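Local atomic coordinates of Pab-dependent poly(a)-specific ribonuclease subunit PAN2 (Neurospora crassa, PDB entry 4CZX), a protein that probably acts as the catalytic subunit of a deadenylase shortening mRNA poly(A) tails, and is represented here by its N-terminal WD40 domain. Residues Ser162-Ala167 / Lys232-Met237; Val174-Pro179 / Asp203-Cys208; Ile67-Asp72 / Ser105-Ser110; Ile86-Arg91 / Ile127-Trp132. One frame throughout, in Å; residues are numbered along the deposited sequence.

Interaction 1: Ser162-Ala167 / Lys232-Met237; sequences SRYICA and KNMSAM
Tyr164 and Met234 make the apolar half of this surface contact: Met234 SD lies 3.7 Å from Tyr164 CE2 and 4.8 Å from the ring centroid. The approach is oblique, 53° off the ring normal, in a Met-aromatic contact. Bends at chi2 and chi3 coil the Met234 chain and bring the sulfur to the ring. In the other half, the guanidinium of Arg163 turns one face to Lys232, whose CB and CG both lie 3.9 Å from Arg163 NH2. The two charged ends stay apart, with Arg163 NH2 and Lys232 NZ separated by 5.0 Å, so Lys232 offers mainly its aliphatic chain.

Two waters fill in the polar part. One accepts from Arg163 NH1 at 3.0 Å and, weakly, from Lys232 NZ. The other meets Tyr164 OH at 2.6 Å and donates to the backbone O of Lys232.

Further out, a salt bridge to Asp203 and a bond from NE to Asn202 O probably hold the Arg163 guanidinium in place beside Lys232. Ile176 packs against both Tyr164 and Met234. Met234 has a positive phi (51°) and, with Ser235, faces Asp230, the geometry of a G1 beta bulge. The contact thus joins hairpin turns of two adjacent four-stranded antiparallel sheets, an arrangement characteristic of neighbouring blades in a WD40 beta-propeller.

Interaction 2: Val174-Pro179 / Asp203-Cys208; sequences VNILDP and DFIVTC
Ile205 reaches across from strand 204-210 to Val174 and Ile176 of strand 173-177, and every cross-contact here is made by carbon atoms. The short strand segments run nearly antiparallel, at 155°, with their axes 10.5 Å apart at closest approach. That is too far for backbone pairing, and the strands belong to different sheets that pack through their side chains.

The aliphatic contacts centre on one methyl group. Ile205 CD1 meets Val174 CG1 tip to tip at 4.2 Å and touches Ile176 CG1 at the same distance, so it sits against both branched residues at once. The first torsion of Val174 explains how it serves two partners: CG1 is anti to the backbone N (chi1 175°) and faces Ile205, while CG2, anti to the carbonyl carbon, goes to Thr207. Around this cluster, Phe229 touches both isoleucines, and Trp188 packs on Val174 and Ile205.

The second kind of contact comes from a polar residue that turns its methyl inward. Thr207 CG2 slides past Val174 CG2 at 4.1 Å, the two side chains pointing in opposite directions. Thr207 OG1 stands between the backbone N and the carbonyl carbon (chi1 63°) and is hydrogen-bonded to His191 NE2. This pairing recalls the His-Ser/Thr link of the structural network in many WD40 repeats.

With all four touching residues buried, the seam between these two propeller blades rests on branched side chains fitting together at ordinary van der Waals distances, while the buried hydroxyl of Thr207 is satisfied by the histidine.

Interaction 3: Ile67-Asp72 / Ser105-Ser110; sequences IHPETD and SIRHES. With PO4 (phosphate ion), chain D.
Asp72 and Arg107 form a bidentate, end-on salt bridge, the tight part of this contact. Arg107 NH1 donates to Asp72 OD2 at 2.7 Å and Arg107 NH2 to Asp72 OD1 at 3.0 Å, the latter almost straight at 175°. Both oxygens use their syn lone pairs, and the two flat groups lie only 19° from coplanar. Pro69 closes in obliquely, its CD 3.6 Å from Arg107 NH1. Behind the carboxylate, Asp72 CB covers the centre of the His68 ring at 3.4 Å above its plane. An asparagine in place of Asp72 would probably leave the guanidinium end held less firmly, with the carboxylate's charge and one of two acceptors gone. Asp72 lies between strands 60-66 and 77-80 and Arg107 just after strand 102-106, so the bridge ties the lead-in of one four-stranded propeller blade to the end of its last strand.

The loose side is the exposed one, where a phosphate, probably from the crystallisation liquor, accepts from Arg107 NE at O3 (2.8 Å) and from Arg107 NH2 at O2 (3.0 Å). The positive charge is probably balanced mainly by Asp72, with the phosphate a further, likely adventitious, anion at the guanidinium edge.

Interaction 4: Ile86-Arg91 / Ile127-Trp132; sequences IFLGSR and ILVAGW. With PO4 (phosphate ion), chain D.
Ile86 and Leu88 of strand 85-88 face Ile127 and Val129 of strand 126-131, the strands running in roughly the same direction but in different sheets. Their CA atoms lie 9.7 Å apart for Ile86 and Ile127, and 8.5 Å for Leu88 and Val129, a spacing spanned by side chains and not by backbone bonds. Each strand is second in its four-stranded antiparallel sheet, and the sheets are consecutive blades of the WD40 beta-propeller, in the predicted repeats WD 2 and WD 3. Beyond Leu88 the first segment turns away from its neighbour.

The buried side chains meet in two successive pairs. Ile86 and Ile127 approach tip to tip, Ile86 CG2 to Ile127 CD1 at 4.1 Å. Ile127 CG1 is wedged between its own backbone N and carbonyl carbon (chi1 56°), from where its extended chain sends CD1 across the gap. Leu88 CD1 comes within 4.2 Å of Val129 CB, a less certain contact because Leu88 has a second conformer. Met117 of strand 114-119 touches Ile86, Leu88 and Val129, and so packs into the same seam.

Arg91, farther along the first segment, leads outward to the surface. Bends at chi2 and chi3 curl its chain so that NE reaches Met111 O while NH2 reaches a phosphate. A serine at this position would probably leave Met111 O without that side-chain donor and the phosphate with less positive charge beside it. The phosphate is met at the guanidinium edge, Arg91 NH2 donating to its O1 at 3.2 Å with an angle of 158°.

Interactions 2 and 4 are buried seams of aliphatic side chains between propeller blades, whereas interactions 1 and 3 lie at the surface, where charged groups, waters and a phosphate take over. Interactions 1 and 2 join the same two sheets, one at the hairpin turns and one in the core; strands 165-169 and 173-177 are neighbours, and the Arg163-Asp203 salt bridge connects the two contacts directly. Interactions 3 and 4 both reach the sheet of strands 77-80 to 102-106; they meet by packing, His68 on Gly89 and Ile67 on Phe87, and share the phosphate through Arg107 and Arg91. Between the pairs, Ile165 touches Leu128, while interactions 1 and 3 stay about 16 Å apart at their nearest atoms.

Interaction 1: Ser162-Ala167 / Lys232-Met237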
loop_
_atom_site.group_PDB
_atom_site.type_symbol
_atom_site.label_atom_id
_atom_site.label_comp_id
_atom_site.label_asym_id
_atom_site.label_seq_id
_atom_site.Cartn_x
_atom_site.Cartn_y
_atom_site.Cartn_z
ATOM N N SER A 162 -27.976 7.723 37.075
ATOM C CA SER A 162 -28.825 8.862 37.404
ATOM C C SER A 162 -28.702 9.088 38.893
ATOM O O SER A 162 -27.733 9.695 39.355
ATOM C CB SER A 162 -30.284 8.627 36.997
ATOM O OG SER A 162 -30.767 7.369 37.454
ATOM N N ARG A 163 -29.682 8.593 39.642
ATOM C CA ARG A 163 -29.613 8.555 41.101
ATOM C C ARG A 163 -28.750 7.364 41.518
ATOM O O ARG A 163 -27.998 7.426 42.490
ATOM C CB ARG A 163 -31.018 8.448 41.704
ATOM C CG ARG A 163 -31.050 8.581 43.220
ATOM C CD ARG A 163 -32.451 8.347 43.798
ATOM N NE ARG A 163 -33.464 9.235 43.232
ATOM C CZ ARG A 163 -33.995 10.273 43.872
ATOM N NH1 ARG A 163 -33.604 10.566 45.107
ATOM N NH2 ARG A 163 -34.917 11.021 43.274
ATOM N N TYR A 164 -28.889 6.280 40.758
ATOM C CA TYR A 164 -28.139 5.040 40.940
ATOM C C TYR A 164 -27.671 4.602 39.570
ATOM O O TYR A 164 -28.100 5.161 38.563
ATOM C CB TYR A 164 -28.998 3.930 41.566
ATOM C CG TYR A 164 -29.708 4.319 42.844
ATOM C CD1 TYR A 164 -29.000 4.514 44.023
ATOM C CD2 TYR A 164 -31.080 4.496 42.866
ATOM C CE1 TYR A 164 -29.643 4.880 45.190
ATOM C CE2 TYR A 164 -31.738 4.856 44.028
ATOM C CZ TYR A 164 -31.013 5.044 45.189
ATOM O OH TYR A 164 -31.658 5.404 46.345
ATOM N N ILE A 165 -26.816 3.587 39.523
ATOM C CA ILE A 165 -26.447 2.997 38.248
ATOM C C ILE A 165 -27.524 1.990 37.867
ATOM O O ILE A 165 -27.706 0.988 38.546
ATOM C CB ILE A 165 -25.065 2.309 38.303
ATOM C CG1 ILE A 165 -23.969 3.354 38.533
ATOM C CG2 ILE A 165 -24.789 1.534 37.017
ATOM C CD1 ILE A 165 -22.603 2.749 38.808
ATOM N N CYS A 166 -28.248 2.281 36.792
ATOM C CA CYS A 166 -29.298 1.385 36.341
ATOM C C CYS A 166 -28.728 0.470 35.279
ATOM O O CYS A 166 -28.236 0.910 34.231
ATOM C CB CYS A 166 -30.504 2.158 35.822
ATOM S SG CYS A 166 -31.204 3.278 37.061
ATOM N N ALA A 167 -28.802 -0.820 35.574
ATOM C CA ALA A 167 -28.048 -1.820 34.837
ATOM C C ALA A 167 -28.971 -2.862 34.223
ATOM O O ALA A 167 -29.502 -3.717 34.929
ATOM C CB ALA A 167 -27.041 -2.484 35.760
ATOM N N LYS A 232 -37.221 7.134 43.044
ATOM C CA LYS A 232 -37.282 7.891 44.281
ATOM C C LYS A 232 -37.724 6.986 45.427
ATOM O O LYS A 232 -37.091 6.943 46.481
ATOM C CB LYS A 232 -38.231 9.083 44.123
ATOM C CG LYS A 232 -38.179 10.107 45.251
ATOM C CD LYS A 232 -39.287 11.141 45.084
ATOM C CE LYS A 232 -39.425 12.029 46.314
ATOM N NZ LYS A 232 -38.197 12.838 46.560
ATOM N N ASN A 233 -38.800 6.245 45.202
ATOM C CA ASN A 233 -39.354 5.378 46.231
ATOM C C ASN A 233 -39.069 3.893 46.001
ATOM O O ASN A 233 -39.612 3.041 46.705
ATOM C CB ASN A 233 -40.865 5.616 46.340
ATOM C CG ASN A 233 -41.209 7.093 46.487
ATOM O OD1 ASN A 233 -41.033 7.680 47.555
ATOM N ND2 ASN A 233 -41.694 7.702 45.408
ATOM N N MET A 234 -38.225 3.600 45.009
ATOM C CA MET A 234 -37.758 2.239 44.705
ATOM C C MET A 234 -38.860 1.192 44.563
ATOM O O MET A 234 -38.815 0.151 45.216
ATOM C CB MET A 234 -36.763 1.770 45.769
ATOM C CG MET A 234 -35.464 2.564 45.787
ATOM S SD MET A 234 -34.483 2.317 44.291
ATOM C CE MET A 234 -33.626 0.799 44.690
ATOM N N SER A 235 -39.834 1.456 43.698
ATOM C CA SER A 235 -40.887 0.484 43.423
ATOM C C SER A 235 -41.366 0.603 41.981
ATOM O O SER A 235 -41.217 1.650 41.351
ATOM C CB SER A 235 -42.068 0.658 44.393
ATOM O OG SER A 235 -42.785 1.850 44.121
ATOM N N ALA A 236 -41.950 -0.469 41.462
ATOM C CA ALA A 236 -42.429 -0.457 40.088
ATOM C C ALA A 236 -43.646 0.450 39.968
ATOM O O ALA A 236 -44.391 0.640 40.928
ATOM C CB ALA A 236 -42.765 -1.875 39.612
ATOM N N MET A 237 -43.834 1.018 38.785
ATOM C CA MET A 237 -45.007 1.826 38.490
ATOM C C MET A 237 -45.832 1.135 37.416
ATOM O O MET A 237 -45.414 0.113 36.862
ATOM C CB MET A 237 -44.591 3.232 38.046
ATOM C CG MET A 237 -44.037 4.087 39.187
ATOM S SD MET A 237 -43.276 5.636 38.648
ATOM C CE MET A 237 -44.597 6.338 37.665
HETATM O O HOH W 1 -34.943 12.744 46.765
HETATM O O HOH W 2 -34.148 5.973 46.331
#

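Interaction 2: Val174-Pro179 / Asp203-Cys208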
loop_
_atom_site.group_PDB
_atom_site.type_symbol
_atom_site.label_atom_id
_atom_site.label_comp_id
_atom_site.label_asym_id
_atom_site.label_seq_id
_atom_site.Cartn_x
_atom_site.Cartn_y
_atom_site.Cartn_z
ATOM N N VAL A 174 -33.569 -5.531 35.386
ATOM C CA VAL A 174 -32.761 -4.359 35.663
ATOM C C VAL A 174 -32.206 -4.443 37.078
ATOM O O VAL A 174 -32.963 -4.591 38.031
ATOM C CB VAL A 174 -33.574 -3.072 35.502
ATOM C CG1 VAL A 174 -32.726 -1.850 35.917
ATOM C CG2 VAL A 174 -34.026 -2.933 34.064
ATOM N N ASN A 175 -30.882 -4.382 37.208
ATOM C CA ASN A 175 -30.265 -4.258 38.528
ATOM C C ASN A 175 -30.032 -2.790 38.861
ATOM O O ASN A 175 -29.487 -2.046 38.049
ATOM C CB ASN A 175 -28.933 -5.014 38.602
ATOM C CG ASN A 175 -29.106 -6.514 38.555
ATOM O OD1 ASN A 175 -30.171 -7.041 38.876
ATOM N ND2 ASN A 175 -28.051 -7.214 38.167
ATOM N N ILE A 176 -30.444 -2.380 40.053
ATOM C CA ILE A 176 -30.168 -1.032 40.517
ATOM C C ILE A 176 -28.947 -1.089 41.422
ATOM O O ILE A 176 -28.996 -1.645 42.521
ATOM C CB ILE A 176 -31.376 -0.438 41.246
ATOM C CG1 ILE A 176 -32.605 -0.524 40.343
ATOM C CG2 ILE A 176 -31.112 1.015 41.671
ATOM C CD1 ILE A 176 -33.885 -0.235 41.056
ATOM N N LEU A 177 -27.849 -0.520 40.940
ATOM C CA LEU A 177 -26.558 -0.643 41.607
ATOM C C LEU A 177 -26.183 0.602 42.396
ATOM O O LEU A 177 -26.333 1.724 41.911
ATOM C CB LEU A 177 -25.454 -0.921 40.588
ATOM C CG LEU A 177 -25.630 -2.036 39.567
ATOM C CD1 LEU A 177 -24.368 -2.098 38.706
ATOM C CD2 LEU A 177 -25.880 -3.356 40.258
ATOM N N ASP A 178 -25.688 0.394 43.609
ATOM C CA ASP A 178 -25.136 1.489 44.389
ATOM C C ASP A 178 -23.971 2.092 43.598
ATOM O O ASP A 178 -23.062 1.377 43.167
ATOM C CB ASP A 178 -24.679 1.002 45.760
ATOM C CG ASP A 178 -24.191 2.135 46.645
ATOM O OD1 ASP A 178 -23.067 2.630 46.407
ATOM O OD2 ASP A 178 -24.934 2.522 47.566
ATOM N N PRO A 179 -24.006 3.411 43.365
ATOM C CA PRO A 179 -22.985 4.018 42.499
ATOM C C PRO A 179 -21.606 4.103 43.145
ATOM O O PRO A 179 -20.621 4.300 42.439
ATOM C CB PRO A 179 -23.545 5.416 42.231
ATOM C CG PRO A 179 -24.401 5.706 43.421
ATOM C CD PRO A 179 -25.012 4.387 43.817
ATOM N N ASP A 203 -35.526 10.326 38.944
ATOM C CA ASP A 203 -36.758 9.806 39.545
ATOM C C ASP A 203 -37.341 8.544 38.892
ATOM O O ASP A 203 -38.198 7.883 39.492
ATOM C CB ASP A 203 -37.843 10.883 39.549
ATOM C CG ASP A 203 -37.488 12.062 40.430
ATOM O OD1 ASP A 203 -36.649 11.905 41.348
ATOM O OD2 ASP A 203 -38.062 13.145 40.198
ATOM N N PHE A 204 -36.911 8.214 37.675
ATOM C CA PHE A 204 -37.509 7.090 36.952
ATOM C C PHE A 204 -36.523 6.218 36.193
ATOM O O PHE A 204 -35.468 6.682 35.758
ATOM C CB PHE A 204 -38.546 7.589 35.936
ATOM C CG PHE A 204 -39.662 8.394 36.543
ATOM C CD1 PHE A 204 -40.763 7.767 37.105
ATOM C CD2 PHE A 204 -39.614 9.776 36.533
ATOM C CE1 PHE A 204 -41.797 8.524 37.666
ATOM C CE2 PHE A 204 -40.643 10.533 37.095
ATOM C CZ PHE A 204 -41.730 9.899 37.652
ATOM N N ILE A 205 -36.889 4.949 36.029
ATOM C CA ILE A 205 -36.335 4.121 34.961
ATOM C C ILE A 205 -37.436 3.795 33.961
ATOM O O ILE A 205 -38.582 3.544 34.354
ATOM C CB ILE A 205 -35.746 2.794 35.466
ATOM C CG1 ILE A 205 -34.942 2.993 36.750
ATOM C CG2 ILE A 205 -34.916 2.120 34.350
ATOM C CD1 ILE A 205 -34.446 1.683 37.338
ATOM N N VAL A 206 -37.093 3.808 32.675
ATOM C CA VAL A 206 -38.016 3.361 31.640
ATOM C C VAL A 206 -37.299 2.388 30.700
ATOM O O VAL A 206 -36.129 2.579 30.357
ATOM C CB VAL A 206 -38.612 4.542 30.837
ATOM C CG1 VAL A 206 -39.702 5.249 31.634
ATOM C CG2 VAL A 206 -37.503 5.522 30.395
ATOM N N THR A 207 -37.984 1.316 30.308
ATOM C CA THR A 207 -37.365 0.339 29.419
ATOM C C THR A 207 -38.303 -0.122 28.325
ATOM O O THR A 207 -39.532 -0.085 28.481
ATOM C CB THR A 207 -36.873 -0.932 30.165
ATOM O OG1 THR A 207 -37.994 -1.616 30.743
ATOM C CG2 THR A 207 -35.842 -0.582 31.242
ATOM N N CYS A 208 -37.696 -0.556 27.223
ATOM C CA CYS A 208 -38.387 -1.266 26.155
ATOM C C CYS A 208 -37.766 -2.654 26.024
ATOM O O CYS A 208 -36.574 -2.817 26.238
ATOM C CB CYS A 208 -38.259 -0.515 24.827
ATOM S SG CYS A 208 -38.903 1.158 24.861
#

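Interaction 3: Ile67-Asp72 / Ser105-Ser110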
loop_
_atom_site.group_PDB
_atom_site.type_symbol
_atom_site.label_atom_id
_atom_site.label_comp_id
_atom_site.label_asym_id
_atom_site.label_seq_id
_atom_site.Cartn_x
_atom_site.Cartn_y
_atom_site.Cartn_z
ATOM N N ILE A 67 -12.465 4.084 15.877
ATOM C CA ILE A 67 -12.077 4.134 17.286
ATOM C C ILE A 67 -11.538 2.795 17.834
ATOM O O ILE A 67 -11.113 2.722 18.988
ATOM C CB ILE A 67 -13.268 4.663 18.168
ATOM C CG1 ILE A 67 -14.553 3.838 18.000
ATOM C CG2 ILE A 67 -13.570 6.108 17.785
ATOM C CD1 ILE A 67 -14.609 2.545 18.807
ATOM N N HIS A 68 -11.541 1.743 17.016
ATOM C CA HIS A 68 -10.881 0.489 17.397
ATOM C C HIS A 68 -10.580 -0.315 16.124
ATOM O O HIS A 68 -11.074 0.048 15.061
ATOM C CB HIS A 68 -11.728 -0.315 18.412
ATOM C CG HIS A 68 -13.061 -0.775 17.899
ATOM N ND1 HIS A 68 -14.063 -1.200 18.748
ATOM C CD2 HIS A 68 -13.551 -0.902 16.643
ATOM C CE1 HIS A 68 -15.119 -1.547 18.038
ATOM N NE2 HIS A 68 -14.832 -1.391 16.757
ATOM N N PRO A 69 -9.763 -1.382 16.219
ATOM C CA PRO A 69 -9.527 -2.206 15.017
ATOM C C PRO A 69 -10.844 -2.698 14.428
ATOM O O PRO A 69 -11.733 -3.079 15.193
ATOM C CB PRO A 69 -8.691 -3.372 15.542
ATOM C CG PRO A 69 -8.037 -2.848 16.775
ATOM C CD PRO A 69 -9.003 -1.877 17.381
ATOM N N GLU A 70 -10.987 -2.684 13.104
ATOM C CA GLU A 70 -12.301 -2.964 12.513
ATOM C C GLU A 70 -12.792 -4.388 12.790
ATOM O O GLU A 70 -13.992 -4.640 12.759
ATOM C CB GLU A 70 -12.291 -2.702 11.006
ATOM C CG GLU A 70 -11.426 -3.627 10.195
ATOM C CD GLU A 70 -11.057 -3.005 8.862
ATOM O OE1 GLU A 70 -11.931 -2.926 7.972
ATOM O OE2 GLU A 70 -9.899 -2.565 8.718
ATOM N N THR A 71 -11.872 -5.302 13.088
ATOM C CA THR A 71 -12.241 -6.658 13.498
ATOM C C THR A 71 -12.906 -6.730 14.881
ATOM O O THR A 71 -13.487 -7.754 15.249
ATOM C CB THR A 71 -11.002 -7.573 13.480
ATOM O OG1 THR A 71 -9.922 -6.929 14.171
ATOM C CG2 THR A 71 -10.587 -7.822 12.049
ATOM N N ASP A 72 -12.836 -5.641 15.639
ATOM C CA ASP A 72 -13.494 -5.570 16.943
ATOM C C ASP A 72 -15.005 -5.461 16.825
ATOM O O ASP A 72 -15.718 -5.711 17.788
ATOM C CB ASP A 72 -12.980 -4.376 17.755
ATOM C CG ASP A 72 -11.652 -4.653 18.436
ATOM O OD1 ASP A 72 -11.035 -5.713 18.178
ATOM O OD2 ASP A 72 -11.214 -3.797 19.234
ATOM N N SER A 105 -6.207 5.211 25.220
ATOM C CA SER A 105 -6.645 3.946 24.646
ATOM C C SER A 105 -6.458 2.852 25.682
ATOM O O SER A 105 -5.369 2.678 26.221
ATOM C CB SER A 105 -5.854 3.633 23.366
ATOM O OG SER A 105 -6.292 2.417 22.774
ATOM N N ILE A 106 -7.531 2.131 25.992
ATOM C CA ILE A 106 -7.445 1.066 26.966
ATOM C C ILE A 106 -7.914 -0.237 26.321
ATOM O O ILE A 106 -9.048 -0.349 25.860
ATOM C CB ILE A 106 -8.283 1.379 28.232
ATOM C CG1 ILE A 106 -7.785 2.673 28.891
ATOM C CG2 ILE A 106 -8.215 0.221 29.211
ATOM C CD1 ILE A 106 -8.593 3.107 30.116
ATOM N N ARG A 107 -7.015 -1.210 26.265
ATOM C CA ARG A 107 -7.330 -2.507 25.679
ATOM C C ARG A 107 -6.905 -3.563 26.686
ATOM O O ARG A 107 -5.826 -4.151 26.581
ATOM C CB ARG A 107 -6.629 -2.695 24.329
ATOM C CG ARG A 107 -7.203 -3.850 23.497
ATOM C CD ARG A 107 -6.501 -4.035 22.148
ATOM N NE ARG A 107 -7.143 -5.125 21.412
ATOM C CZ ARG A 107 -8.215 -4.974 20.632
ATOM N NH1 ARG A 107 -8.750 -3.773 20.449
ATOM N NH2 ARG A 107 -8.755 -6.027 20.033
ATOM N N HIS A 108 -7.762 -3.764 27.682
ATOM C CA HIS A 108 -7.480 -4.617 28.837
ATOM C C HIS A 108 -7.865 -6.068 28.528
ATOM O O HIS A 108 -8.823 -6.308 27.787
ATOM C CB HIS A 108 -8.252 -4.072 30.049
ATOM C CG HIS A 108 -7.885 -4.694 31.359
ATOM N ND1 HIS A 108 -8.394 -5.904 31.781
ATOM C CD2 HIS A 108 -7.105 -4.242 32.369
ATOM C CE1 HIS A 108 -7.922 -6.184 32.982
ATOM N NE2 HIS A 108 -7.139 -5.190 33.363
ATOM N N GLU A 109 -7.118 -7.026 29.082
ATOM C CA GLU A 109 -7.380 -8.450 28.851
ATOM C C GLU A 109 -8.780 -8.882 29.271
ATOM O O GLU A 109 -9.331 -9.814 28.705
ATOM C CB GLU A 109 -6.358 -9.313 29.588
ATOM C CG GLU A 109 -4.962 -9.255 29.003
ATOM C CD GLU A 109 -3.995 -10.198 29.707
ATOM O OE1 GLU A 109 -4.462 -11.052 30.501
ATOM O OE2 GLU A 109 -2.770 -10.078 29.471
ATOM N N SER A 110 -9.355 -8.209 30.260
ATOM C CA SER A 110 -10.681 -8.580 30.749
ATOM C C SER A 110 -11.787 -7.952 29.911
ATOM O O SER A 110 -12.970 -8.143 30.187
ATOM C CB SER A 110 -10.845 -8.177 32.214
ATOM O OG SER A 110 -9.970 -8.924 33.045
HETATM P P PO4 D . -5.897 -8.703 20.891
HETATM O O1 PO4 D . -6.288 -9.890 21.741
HETATM O O2 PO4 D . -6.966 -8.480 19.847
HETATM O O3 PO4 D . -5.757 -7.480 21.765
HETATM O O4 PO4 D . -4.570 -8.974 20.216
#

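Interaction 4: Ile86-Arg91 / Ile127-Trp132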
loop_
_atom_site.group_PDB
_atom_site.type_symbol
_atom_site.label_atom_id
_atom_site.label_comp_id
_atom_site.label_asym_id
_atom_site.label_seq_id
_atom_site.Cartn_x
_atom_site.Cartn_y
_atom_site.Cartn_z
ATOM N N ILE A 86 -15.965 9.534 24.843
ATOM C CA ILE A 86 -15.565 8.171 25.166
ATOM C C ILE A 86 -16.343 7.187 24.290
ATOM O O ILE A 86 -17.563 7.304 24.120
ATOM C CB ILE A 86 -15.774 7.853 26.655
ATOM C CG1 ILE A 86 -15.216 8.997 27.519
ATOM C CG2 ILE A 86 -15.111 6.527 27.035
ATOM C CD1 ILE A 86 -15.433 8.793 28.993
ATOM N N PHE A 87 -15.605 6.255 23.705
ATOM C CA PHE A 87 -16.142 5.287 22.741
ATOM C C PHE A 87 -15.944 3.873 23.268
ATOM O O PHE A 87 -14.836 3.516 23.680
ATOM C CB PHE A 87 -15.438 5.418 21.384
ATOM C CG PHE A 87 -15.391 6.825 20.832
ATOM C CD1 PHE A 87 -14.315 7.672 21.114
ATOM C CD2 PHE A 87 -16.387 7.269 19.978
ATOM C CE1 PHE A 87 -14.255 8.977 20.577
ATOM C CE2 PHE A 87 -16.345 8.542 19.432
ATOM C CZ PHE A 87 -15.276 9.412 19.729
ATOM N N LEU A 88 -16.993 3.053 23.232
ATOM C CA LEU A 88 -16.881 1.681 23.715
ATOM C C LEU A 88 -17.020 0.673 22.574
ATOM O O LEU A 88 -17.951 0.742 21.775
ATOM C CB LEU A 88 -17.941 1.372 24.792
ATOM C CG LEU A 88 -17.758 0.003 25.472
ATOM C CD1 LEU A 88 -18.126 0.077 26.944
ATOM C CD2 LEU A 88 -18.582 -1.119 24.809
ATOM N N GLY A 89 -16.076 -0.263 22.511
ATOM C CA GLY A 89 -16.178 -1.413 21.625
ATOM C C GLY A 89 -16.101 -2.659 22.487
ATOM O O GLY A 89 -15.846 -2.562 23.691
ATOM N N SER A 90 -16.311 -3.829 21.886
ATOM C CA SER A 90 -16.293 -5.071 22.647
ATOM C C SER A 90 -14.968 -5.356 23.339
ATOM O O SER A 90 -14.946 -6.023 24.374
ATOM C CB SER A 90 -16.647 -6.255 21.735
ATOM O OG SER A 90 -18.050 -6.327 21.590
ATOM N N ARG A 91 -13.865 -4.867 22.765
ATOM C CA ARG A 91 -12.531 -5.248 23.234
ATOM C C ARG A 91 -11.745 -4.090 23.854
ATOM O O ARG A 91 -10.612 -4.275 24.318
ATOM C CB ARG A 91 -11.704 -5.838 22.073
ATOM C CG ARG A 91 -12.338 -7.074 21.409
ATOM C CD ARG A 91 -12.424 -8.247 22.380
ATOM N NE ARG A 91 -11.169 -8.405 23.100
ATOM C CZ ARG A 91 -10.096 -9.029 22.615
ATOM N NH1 ARG A 91 -10.133 -9.582 21.409
ATOM N NH2 ARG A 91 -8.988 -9.104 23.341
ATOM N N ILE A 127 -15.725 5.964 34.983
ATOM C CA ILE A 127 -16.765 5.172 34.349
ATOM C C ILE A 127 -16.720 3.708 34.765
ATOM O O ILE A 127 -15.680 3.186 35.173
ATOM C CB ILE A 127 -16.689 5.237 32.809
ATOM C CG1 ILE A 127 -15.308 4.797 32.311
ATOM C CG2 ILE A 127 -17.059 6.618 32.314
ATOM C CD1 ILE A 127 -15.197 4.770 30.792
ATOM N N LEU A 128 -17.875 3.064 34.665
ATOM C CA LEU A 128 -17.998 1.624 34.846
ATOM C C LEU A 128 -18.233 1.002 33.481
ATOM O O LEU A 128 -19.055 1.504 32.718
ATOM C CB LEU A 128 -19.151 1.301 35.794
ATOM C CG LEU A 128 -19.526 -0.176 35.956
ATOM C CD1 LEU A 128 -18.456 -0.946 36.726
ATOM C CD2 LEU A 128 -20.891 -0.300 36.655
ATOM N N VAL A 129 -17.522 -0.073 33.148
ATOM C CA VAL A 129 -17.766 -0.714 31.863
ATOM C C VAL A 129 -18.039 -2.192 32.110
ATOM O O VAL A 129 -17.463 -2.806 33.011
ATOM C CB VAL A 129 -16.591 -0.527 30.847
ATOM C CG1 VAL A 129 -16.196 0.965 30.723
ATOM C CG2 VAL A 129 -15.393 -1.391 31.198
ATOM N N ALA A 130 -18.955 -2.740 31.327
ATOM C CA ALA A 130 -19.410 -4.117 31.502
ATOM C C ALA A 130 -19.949 -4.646 30.185
ATOM O O ALA A 130 -20.035 -3.914 29.196
ATOM C CB ALA A 130 -20.484 -4.199 32.592
ATOM N N GLY A 131 -20.314 -5.922 30.161
ATOM C CA GLY A 131 -20.915 -6.470 28.968
ATOM C C GLY A 131 -21.338 -7.908 29.149
ATOM O O GLY A 131 -21.691 -8.340 30.249
ATOM N N TRP A 132 -21.281 -8.665 28.062
ATOM C CA TRP A 132 -21.701 -10.057 28.118
ATOM C C TRP A 132 -20.490 -10.897 28.521
ATOM O O TRP A 132 -19.922 -11.634 27.725
ATOM C CB TRP A 132 -22.299 -10.498 26.777
ATOM C CG TRP A 132 -23.623 -9.823 26.461
ATOM C CD1 TRP A 132 -24.146 -8.705 27.060
ATOM C CD2 TRP A 132 -24.588 -10.238 25.487
ATOM N NE1 TRP A 132 -25.367 -8.393 26.504
ATOM C CE2 TRP A 132 -25.658 -9.316 25.536
ATOM C CE3 TRP A 132 -24.643 -11.293 24.563
ATOM C CZ2 TRP A 132 -26.774 -9.425 24.706
ATOM C CZ3 TRP A 132 -25.744 -11.393 23.738
ATOM C CH2 TRP A 132 -26.797 -10.467 23.814
HETATM P P PO4 D . -5.897 -8.703 20.891
HETATM O O1 PO4 D . -6.288 -9.890 21.741
HETATM O O2 PO4 D . -6.966 -8.480 19.847
HETATM O O3 PO4 D . -5.757 -7.480 21.765
HETATM O O4 PO4 D . -4.570 -8.974 20.216
#